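Local coordinates for protein REP-associated tyrosine transposase (Escherichia coli, PDB 4ER8) that binds the DNA hairpins of repetitive extragenic palindromes and cleaves and recombines the mosaic elements built from them, acting as a single-strand endonuclease, at residues Lys107-Arg110 with His111-Tyr115; Tyr7-Gly11 with Gly12-Phe16; Phe134-Phe137 with His138-Val141. All coordinates share one frame; numbering follows the deposited sequence.

Contact 1: residues Lys107-Arg110 with His111-Tyr115; sequences KDYR and HHVDY
Lys-107 to Arg-110 and His-111 to Tyr-115 are successive turns of one helix, joined by i to i+4 bonds such as Asp-114 N to Arg-110 O at 2.9 Å. His-111 N likewise donates to Lys-107 O, and Val-113 N to Tyr-109 O. His-112 carries the side-chain bond of this contact. Its CG lies beside the backbone N (chi1 -77°), which swings the ring back along the helix toward Asp-108. There ND1 donates to Asp-108 O at 2.8 Å. The oxygen sits almost exactly in the imidazole plane. Asp-108 O also takes the helical bond from His-112 N at 3.0 Å. The two donors reach it from opposite faces of the carbonyl plane. The carboxylate of Asp-108 stands nearly perpendicular to the imidazole, with OD1 3.2 Å from His-112 CE1. Asp-108 OD2 is hydrogen-bonded to His-101 NE2. On another side of the helix, Val-113 CG2 lies over one face of the Tyr-109 ring, 3.8 Å from its centroid. This is a CH-pi contact, shifted toward the CZ end of the ring. Tyr-109 OH continues to Asn-51. Ile-63 of strand 59-65 touches Tyr-109, His-112 and Val-113. Helix 106-122 thus packs on the antiparallel sheet; it also carries the nickel ligand Asn-119, with His-123 just beyond its end. The ND1 bond fixes the rotation of the buried imidazole and uses that nitrogen as a donor. The doubly gripped Asp-108 carbonyl thus ties side chain and backbone of His-112 to the same acceptor.

Contact 2: residues Tyr7-Gly11 with Gly12-Phe16; sequences YYIKG and GTWFF. With nucleotides of chain B.
A type II beta turn from Ile-9 to Gly-12 leads the N-terminal loop into strand 13-19, and Tyr-7, just ahead of the turn, lies against DG1 of chain B in the bound DNA. Gly-12 N closes the turn by donating to Ile-9 O at 3.2 Å, with the donor well above the carbonyl plane. Gly-11 takes the third position with a positive phi of 77°, which suits glycine. The turn brings the loop back alongside the edge of the Trp-14 indole. The Trp-14 CG is anti to the carbonyl carbon (chi1 -60°), and the indole points toward the preceding residues. NE1 donates to Tyr-7 O at 2.9 Å, almost in line with the carbonyl bond. The bond is bent at the hydrogen (146°), and the oxygen lies somewhat off the ring plane. The six-membered ring meets the turn itself. Trp-14 CH2 lies 3.2 Å from Ile-9 O, and CZ2 touches the CG2 branch of Ile-9 at 3.9 Å. The indole is buried, and Phe-73 adds an edge-to-face contact. Tyr-7 N bonds Glu-100 of strand 99-102, so the backbone of Tyr-7 is held at both its amide and its carbonyl. Tyr-7 CB lies 3.6 Å from N1 of DG1, and Tyr-7 CD2 is 3.6 Å from C6 of DG1. Replacing Trp-14 by an alanine would probably leave Tyr-7 O without its indole donor and open a gap beside Ile-9 CG2, letting the loop shift against the base. The contact with guanine is made by carbon atoms of Tyr-7 and so is packing, not base-specific hydrogen bonding. The indole N-H probably helps, from the second shell, to position a residue that touches DNA.

Contact 3: residues Phe134-Phe137 with His138-Val141; sequences FSTF and HRDV
Phe-137 carries its CG anti to the backbone N (chi1 179°), and Val-141 has CG2 beside its own backbone N, so the methyl group meets the phenyl ring one helical turn away. Val-141 CG2 lies over a face of that ring, 3.8 Å from its centroid. The nearest ring atom is Phe-137 CE2, and the contact is CH-pi. The same ring turns an edge to His-138. Phe-137 CD2 sits above the centre of the imidazole, and the planes are at 86°, an edge-to-face pair. His-138 NE2 is bonded to the carbonyl of Trp-132. Phe-137 and His-138 open helix 137-142. Ser-135 OG accepts from Phe-137 N at 3.1 Å, which makes an ST turn at the entry to the helix. Thr-136 is the N-cap residue, yet its side chain makes no capping bond. Its OG1 turns instead to Tyr-117 and to the backbone N of Trp-53. The first helical bonds run from Asp-140 N to Thr-136 O at 2.9 Å and from Val-141 N to Phe-137 O at 2.8 Å. Arg-139 lies alongside Thr-136 and points the same way. Thr-136 CB rests over one face of the guanidinium, while CG2 is 3.7 Å from Arg-139 NH1. The arginine chain bends at chi3 (80°), and its NH2 forms a salt bridge with Asp-140 OD1 at 2.6 Å. The hydrogen bonds within it, from NE and NH2, are weak in angle. The two terminal nitrogens also bond the carbonyls of Ile-50 and Asn-51, at the edge strand 49-55. The other carboxylate oxygen, Asp-140 OD2, bonds Tyr-117 OH.

In the fold
The three contacts follow one another along the chain in the order 2, 1, 3. Contacts 1 and 2 touch where the helix lies on the sheet: His-112 CD2 packs on Phe-15 CG at 3.5 Å. Contact 3 lies about 5 Å from contact 1 and about 11 Å from contact 2, nearest atoms to nearest atoms. Tyr-117, on the same helix as contact 1, reaches Thr-136 and Asp-140. The nickel ion, held by His-59, His-61, Asn-119, His-123 and Glu-161, is about 11 Å from the side chains of His-112 and Ser-135. Tyr-115 bonds the ligand Glu-161. Contact 2 meets the DNA directly, whereas the nearest atoms of contacts 1 and 3 are about 7 Å and 17 Å from it.

Contact 1: residues Lys107-Arg110 with His111-Tyr115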
loop_
_atom_site.group_PDB
_atom_site.type_symbol
_atom_site.label_atom_id
_atom_site.label_comp_id
_atom_site.label_asym_id
_atom_site.label_seq_id
_atom_site.Cartn_x
_atom_site.Cartn_y
_atom_site.Cartn_z
ATOM N N LYS A 107 -2.236 9.347 -16.121
ATOM C CA LYS A 107 -2.451 7.982 -16.586
ATOM C C LYS A 107 -1.817 7.006 -15.631
ATOM O O LYS A 107 -2.513 6.149 -15.098
ATOM C CB LYS A 107 -1.932 7.756 -18.014
ATOM C CG LYS A 107 -2.871 8.346 -19.094
ATOM C CD LYS A 107 -2.596 7.814 -20.512
ATOM C CE LYS A 107 -2.430 8.994 -21.506
ATOM N NZ LYS A 107 -3.231 8.834 -22.776
ATOM N N ASP A 108 -0.510 7.156 -15.403
ATOM C CA ASP A 108 0.217 6.260 -14.535
ATOM C C ASP A 108 -0.441 6.147 -13.176
ATOM O O ASP A 108 -0.496 5.045 -12.597
ATOM C CB ASP A 108 1.673 6.654 -14.396
ATOM C CG ASP A 108 2.550 5.462 -14.093
ATOM O OD1 ASP A 108 2.211 4.341 -14.552
ATOM O OD2 ASP A 108 3.591 5.622 -13.407
ATOM N N TYR A 109 -0.988 7.263 -12.700
ATOM C CA TYR A 109 -1.648 7.322 -11.402
ATOM C C TYR A 109 -2.831 6.398 -11.364
ATOM O O TYR A 109 -2.940 5.531 -10.485
ATOM C CB TYR A 109 -2.098 8.732 -11.105
ATOM C CG TYR A 109 -2.921 8.898 -9.849
ATOM C CD1 TYR A 109 -2.336 8.868 -8.588
ATOM C CD2 TYR A 109 -4.289 9.155 -9.923
ATOM C CE1 TYR A 109 -3.104 9.042 -7.429
ATOM C CE2 TYR A 109 -5.057 9.334 -8.789
ATOM C CZ TYR A 109 -4.451 9.288 -7.549
ATOM O OH TYR A 109 -5.214 9.479 -6.430
ATOM N N ARG A 110 -3.735 6.592 -12.317
ATOM C CA ARG A 110 -4.873 5.691 -12.472
ATOM C C ARG A 110 -4.483 4.221 -12.674
ATOM O O ARG A 110 -5.140 3.361 -12.082
ATOM C CB ARG A 110 -5.776 6.142 -13.596
ATOM C CG ARG A 110 -6.572 7.364 -13.244
ATOM C CD ARG A 110 -6.842 8.133 -14.514
ATOM N NE ARG A 110 -7.577 9.386 -14.317
ATOM C CZ ARG A 110 -8.284 9.975 -15.281
ATOM N NH1 ARG A 110 -8.339 9.415 -16.485
ATOM N NH2 ARG A 110 -8.934 11.097 -15.040
ATOM N N HIS A 111 -3.458 3.909 -13.472
ATOM C CA HIS A 111 -3.092 2.493 -13.632
ATOM C C HIS A 111 -2.727 1.950 -12.270
ATOM O O HIS A 111 -3.048 0.810 -11.922
ATOM C CB HIS A 111 -1.948 2.228 -14.640
ATOM C CG HIS A 111 -2.343 2.421 -16.079
ATOM N ND1 HIS A 111 -1.424 2.676 -17.084
ATOM C CD2 HIS A 111 -3.564 2.416 -16.685
ATOM C CE1 HIS A 111 -2.055 2.797 -18.242
ATOM N NE2 HIS A 111 -3.355 2.666 -18.023
ATOM N N HIS A 112 -2.053 2.777 -11.483
ATOM C CA HIS A 112 -1.634 2.301 -10.192
ATOM C C HIS A 112 -2.785 2.302 -9.198
ATOM O O HIS A 112 -2.804 1.428 -8.345
ATOM C CB HIS A 112 -0.420 3.047 -9.662
ATOM C CG HIS A 112 0.858 2.634 -10.302
ATOM N ND1 HIS A 112 1.299 3.163 -11.499
ATOM C CD2 HIS A 112 1.829 1.790 -9.884
ATOM C CE1 HIS A 112 2.464 2.617 -11.814
ATOM N NE2 HIS A 112 2.805 1.787 -10.851
ATOM N N VAL A 113 -3.755 3.213 -9.295
ATOM C CA VAL A 113 -4.876 3.116 -8.337
ATOM C C VAL A 113 -5.682 1.833 -8.656
ATOM O O VAL A 113 -6.051 1.089 -7.754
ATOM C CB VAL A 113 -5.844 4.336 -8.322
ATOM C CG1 VAL A 113 -7.039 4.018 -7.466
ATOM C CG2 VAL A 113 -5.196 5.667 -7.836
ATOM N N ASP A 114 -5.944 1.592 -9.938
ATOM C CA ASP A 114 -6.678 0.448 -10.405
ATOM C C ASP A 114 -5.939 -0.795 -9.899
ATOM O O ASP A 114 -6.543 -1.723 -9.295
ATOM C CB ASP A 114 -6.664 0.395 -11.938
ATOM C CG ASP A 114 -7.541 1.468 -12.618
ATOM O OD1 ASP A 114 -8.339 2.223 -11.997
ATOM O OD2 ASP A 114 -7.425 1.520 -13.853
ATOM N N TYR A 115 -4.628 -0.809 -10.152
ATOM C CA TYR A 115 -3.808 -1.927 -9.782
ATOM C C TYR A 115 -4.020 -2.214 -8.307
ATOM O O TYR A 115 -4.061 -3.381 -7.879
ATOM C CB TYR A 115 -2.344 -1.608 -9.981
ATOM C CG TYR A 115 -1.504 -2.837 -9.749
ATOM C CD1 TYR A 115 -1.091 -3.644 -10.818
ATOM C CD2 TYR A 115 -1.128 -3.216 -8.463
ATOM C CE1 TYR A 115 -0.293 -4.765 -10.608
ATOM C CE2 TYR A 115 -0.314 -4.350 -8.244
ATOM C CZ TYR A 115 0.088 -5.113 -9.322
ATOM O OH TYR A 115 0.834 -6.255 -9.098
#

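Contact 2: residues Tyr7-Gly11 with Gly12-Phe16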
loop_
_atom_site.group_PDB
_atom_site.type_symbol
_atom_site.label_atom_id
_atom_site.label_comp_id
_atom_site.label_asym_id
_atom_site.label_seq_id
_atom_site.Cartn_x
_atom_site.Cartn_y
_atom_site.Cartn_z
ATOM N N TYR A 7 13.721 7.853 -5.146
ATOM C CA TYR A 7 13.482 8.981 -5.992
ATOM C C TYR A 7 12.772 10.029 -5.118
ATOM O O TYR A 7 11.580 9.925 -4.829
ATOM C CB TYR A 7 12.684 8.456 -7.172
ATOM C CG TYR A 7 12.290 9.333 -8.331
ATOM C CD1 TYR A 7 11.634 10.558 -8.136
ATOM C CD2 TYR A 7 12.417 8.843 -9.641
ATOM C CE1 TYR A 7 11.171 11.316 -9.240
ATOM C CE2 TYR A 7 11.975 9.572 -10.740
ATOM C CZ TYR A 7 11.347 10.809 -10.547
ATOM O OH TYR A 7 10.886 11.534 -11.648
ATOM N N TYR A 8 13.542 11.014 -4.660
ATOM C CA TYR A 8 13.009 12.019 -3.725
ATOM C C TYR A 8 12.610 13.285 -4.443
ATOM O O TYR A 8 13.405 13.884 -5.162
ATOM C CB TYR A 8 14.025 12.381 -2.639
ATOM C CG TYR A 8 14.293 11.315 -1.600
ATOM C CD1 TYR A 8 15.555 10.745 -1.472
ATOM C CD2 TYR A 8 13.308 10.889 -0.749
ATOM C CE1 TYR A 8 15.815 9.809 -0.500
ATOM C CE2 TYR A 8 13.558 9.915 0.224
ATOM C CZ TYR A 8 14.805 9.380 0.331
ATOM O OH TYR A 8 15.068 8.437 1.304
ATOM N N ILE A 9 11.362 13.684 -4.264
ATOM C CA ILE A 9 10.917 14.932 -4.866
ATOM C C ILE A 9 9.903 15.518 -3.939
ATOM O O ILE A 9 8.982 14.836 -3.515
ATOM C CB ILE A 9 10.397 14.772 -6.337
ATOM C CG1 ILE A 9 10.172 16.157 -6.983
ATOM C CG2 ILE A 9 9.131 13.977 -6.387
ATOM C CD1 ILE A 9 10.113 16.184 -8.557
ATOM N N LYS A 10 10.090 16.787 -3.598
ATOM C CA LYS A 10 9.179 17.414 -2.630
ATOM C C LYS A 10 7.785 17.572 -3.216
ATOM O O LYS A 10 7.648 17.927 -4.370
ATOM C CB LYS A 10 9.739 18.742 -2.123
ATOM C CG LYS A 10 11.017 18.559 -1.297
ATOM C CD LYS A 10 11.652 19.908 -0.956
ATOM C CE LYS A 10 12.877 19.710 -0.075
ATOM N NZ LYS A 10 13.227 21.003 0.578
ATOM N N GLY A 11 6.771 17.284 -2.399
ATOM C CA GLY A 11 5.362 17.310 -2.791
ATOM C C GLY A 11 4.897 16.103 -3.604
ATOM O O GLY A 11 3.733 16.014 -3.998
ATOM N N GLY A 12 5.811 15.156 -3.824
ATOM C CA GLY A 12 5.617 14.076 -4.773
ATOM C C GLY A 12 4.573 13.047 -4.418
ATOM O O GLY A 12 4.122 12.963 -3.274
ATOM N N THR A 13 4.220 12.246 -5.419
ATOM C CA THR A 13 3.271 11.193 -5.249
ATOM C C THR A 13 3.997 9.914 -5.600
ATOM O O THR A 13 4.790 9.903 -6.540
ATOM C CB THR A 13 2.062 11.444 -6.173
ATOM O OG1 THR A 13 1.322 12.585 -5.668
ATOM C CG2 THR A 13 1.132 10.228 -6.202
ATOM N N TRP A 14 3.756 8.841 -4.851
ATOM C CA TRP A 14 4.417 7.582 -5.116
ATOM C C TRP A 14 3.524 6.382 -4.817
ATOM O O TRP A 14 2.525 6.473 -4.071
ATOM C CB TRP A 14 5.651 7.407 -4.229
ATOM C CG TRP A 14 6.781 8.398 -4.312
ATOM C CD1 TRP A 14 7.963 8.243 -5.011
ATOM C CD2 TRP A 14 6.897 9.635 -3.611
ATOM N NE1 TRP A 14 8.783 9.326 -4.786
ATOM C CE2 TRP A 14 8.144 10.192 -3.943
ATOM C CE3 TRP A 14 6.063 10.329 -2.749
ATOM C CZ2 TRP A 14 8.555 11.415 -3.464
ATOM C CZ3 TRP A 14 6.461 11.502 -2.258
ATOM C CH2 TRP A 14 7.707 12.053 -2.607
ATOM N N PHE A 15 3.952 5.244 -5.375
ATOM C CA PHE A 15 3.312 3.953 -5.212
ATOM C C PHE A 15 4.305 3.094 -4.444
ATOM O O PHE A 15 5.516 3.175 -4.732
ATOM C CB PHE A 15 3.116 3.330 -6.580
ATOM C CG PHE A 15 2.658 1.883 -6.532
ATOM C CD1 PHE A 15 1.341 1.574 -6.393
ATOM C CD2 PHE A 15 3.576 0.845 -6.594
ATOM C CE1 PHE A 15 0.929 0.241 -6.332
ATOM C CE2 PHE A 15 3.179 -0.455 -6.549
ATOM C CZ PHE A 15 1.851 -0.763 -6.442
ATOM N N PHE A 16 3.813 2.273 -3.508
ATOM C CA PHE A 16 4.693 1.484 -2.656
ATOM C C PHE A 16 4.126 0.097 -2.478
ATOM O O PHE A 16 2.932 -0.099 -2.619
ATOM C CB PHE A 16 4.852 2.092 -1.261
ATOM C CG PHE A 16 5.348 3.499 -1.226
ATOM C CD1 PHE A 16 4.487 4.532 -0.988
ATOM C CD2 PHE A 16 6.657 3.789 -1.376
ATOM C CE1 PHE A 16 4.928 5.848 -0.867
ATOM C CE2 PHE A 16 7.124 5.134 -1.286
ATOM C CZ PHE A 16 6.247 6.154 -1.026
ATOM O "O5'" DG B 1 14.281 4.577 -15.968
ATOM C "C5'" DG B 1 15.670 4.163 -15.818
ATOM C "C4'" DG B 1 16.109 3.945 -14.383
ATOM O "O4'" DG B 1 15.630 5.048 -13.506
ATOM C "C3'" DG B 1 15.538 2.679 -13.752
ATOM O "O3'" DG B 1 16.213 1.533 -14.199
ATOM C "C2'" DG B 1 15.798 3.024 -12.281
ATOM C "C1'" DG B 1 15.443 4.518 -12.212
ATOM N N9 DG B 1 14.064 4.826 -11.967
ATOM C C8 DG B 1 13.131 5.107 -12.947
ATOM N N7 DG B 1 11.925 5.353 -12.432
ATOM C C5 DG B 1 12.080 5.276 -11.048
ATOM C C6 DG B 1 11.137 5.491 -10.016
ATOM O O6 DG B 1 9.934 5.793 -10.169
ATOM N N1 DG B 1 11.676 5.319 -8.719
ATOM C C2 DG B 1 12.996 4.980 -8.525
ATOM N N2 DG B 1 13.360 4.830 -7.255
ATOM N N3 DG B 1 13.906 4.779 -9.503
ATOM C C4 DG B 1 13.389 4.936 -10.740
#

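Contact 3: residues Phe134-Phe137 with His138-Val141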
loop_
_atom_site.group_PDB
_atom_site.type_symbol
_atom_site.label_atom_id
_atom_site.label_comp_id
_atom_site.label_asym_id
_atom_site.label_seq_id
_atom_site.Cartn_x
_atom_site.Cartn_y
_atom_site.Cartn_z
ATOM N N PHE A 134 -10.769 -4.828 2.810
ATOM C CA PHE A 134 -9.527 -4.306 3.378
ATOM C C PHE A 134 -8.842 -3.326 2.440
ATOM O O PHE A 134 -7.697 -3.550 2.033
ATOM C CB PHE A 134 -8.585 -5.465 3.714
ATOM C CG PHE A 134 -9.108 -6.372 4.777
ATOM C CD1 PHE A 134 -9.466 -7.679 4.477
ATOM C CD2 PHE A 134 -9.278 -5.912 6.085
ATOM C CE1 PHE A 134 -9.988 -8.540 5.460
ATOM C CE2 PHE A 134 -9.798 -6.760 7.098
ATOM C CZ PHE A 134 -10.161 -8.074 6.778
ATOM N N SER A 135 -9.524 -2.249 2.082
ATOM C CA SER A 135 -8.922 -1.262 1.201
ATOM C C SER A 135 -9.676 0.056 1.222
ATOM O O SER A 135 -10.724 0.151 1.844
ATOM C CB SER A 135 -8.915 -1.791 -0.211
ATOM O OG SER A 135 -10.211 -1.747 -0.720
ATOM N N THR A 136 -9.154 1.056 0.520
ATOM C CA THR A 136 -9.835 2.321 0.388
ATOM C C THR A 136 -10.843 2.343 -0.787
ATOM O O THR A 136 -11.374 3.415 -1.166
ATOM C CB THR A 136 -8.843 3.428 0.177
ATOM O OG1 THR A 136 -8.127 3.194 -1.049
ATOM C CG2 THR A 136 -7.902 3.471 1.350
ATOM N N PHE A 137 -11.095 1.169 -1.367
ATOM C CA PHE A 137 -12.013 1.098 -2.503
ATOM C C PHE A 137 -13.370 1.660 -2.128
ATOM O O PHE A 137 -13.870 2.574 -2.763
ATOM C CB PHE A 137 -12.159 -0.319 -2.997
ATOM C CG PHE A 137 -13.109 -0.457 -4.146
ATOM C CD1 PHE A 137 -12.783 0.057 -5.412
ATOM C CD2 PHE A 137 -14.308 -1.150 -3.992
ATOM C CE1 PHE A 137 -13.649 -0.106 -6.497
ATOM C CE2 PHE A 137 -15.186 -1.303 -5.064
ATOM C CZ PHE A 137 -14.850 -0.783 -6.312
ATOM N N HIS A 138 -13.951 1.097 -1.077
ATOM C CA HIS A 138 -15.188 1.619 -0.443
ATOM C C HIS A 138 -15.117 3.091 0.000
ATOM O O HIS A 138 -16.032 3.836 -0.268
ATOM C CB HIS A 138 -15.595 0.675 0.679
ATOM C CG HIS A 138 -15.575 -0.758 0.244
ATOM N ND1 HIS A 138 -16.678 -1.388 -0.305
ATOM C CD2 HIS A 138 -14.565 -1.665 0.205
ATOM C CE1 HIS A 138 -16.360 -2.631 -0.629
ATOM N NE2 HIS A 138 -15.085 -2.826 -0.326
ATOM N N ARG A 139 -14.034 3.537 0.629
ATOM C CA ARG A 139 -13.923 4.963 0.838
ATOM C C ARG A 139 -14.155 5.691 -0.494
ATOM O O ARG A 139 -14.868 6.701 -0.524
ATOM C CB ARG A 139 -12.581 5.374 1.438
ATOM C CG ARG A 139 -12.460 6.870 1.673
ATOM C CD ARG A 139 -11.009 7.371 1.691
ATOM N NE ARG A 139 -10.499 7.527 0.326
ATOM C CZ ARG A 139 -9.230 7.425 -0.050
ATOM N NH1 ARG A 139 -8.281 7.138 0.836
ATOM N NH2 ARG A 139 -8.923 7.591 -1.327
ATOM N N ASP A 140 -13.586 5.171 -1.584
ATOM C CA ASP A 140 -13.584 5.865 -2.868
ATOM C C ASP A 140 -14.900 5.771 -3.597
ATOM O O ASP A 140 -15.297 6.736 -4.255
ATOM C CB ASP A 140 -12.477 5.344 -3.765
ATOM C CG ASP A 140 -11.115 5.905 -3.399
ATOM O OD1 ASP A 140 -11.035 6.774 -2.502
ATOM O OD2 ASP A 140 -10.119 5.490 -4.018
ATOM N N VAL A 141 -15.569 4.620 -3.490
ATOM C CA VAL A 141 -16.947 4.442 -3.964
ATOM C C VAL A 141 -17.902 5.395 -3.248
ATOM O O VAL A 141 -18.907 5.805 -3.818
ATOM C CB VAL A 141 -17.467 3.031 -3.630
ATOM C CG1 VAL A 141 -18.969 2.848 -4.032
ATOM C CG2 VAL A 141 -16.565 1.950 -4.253
#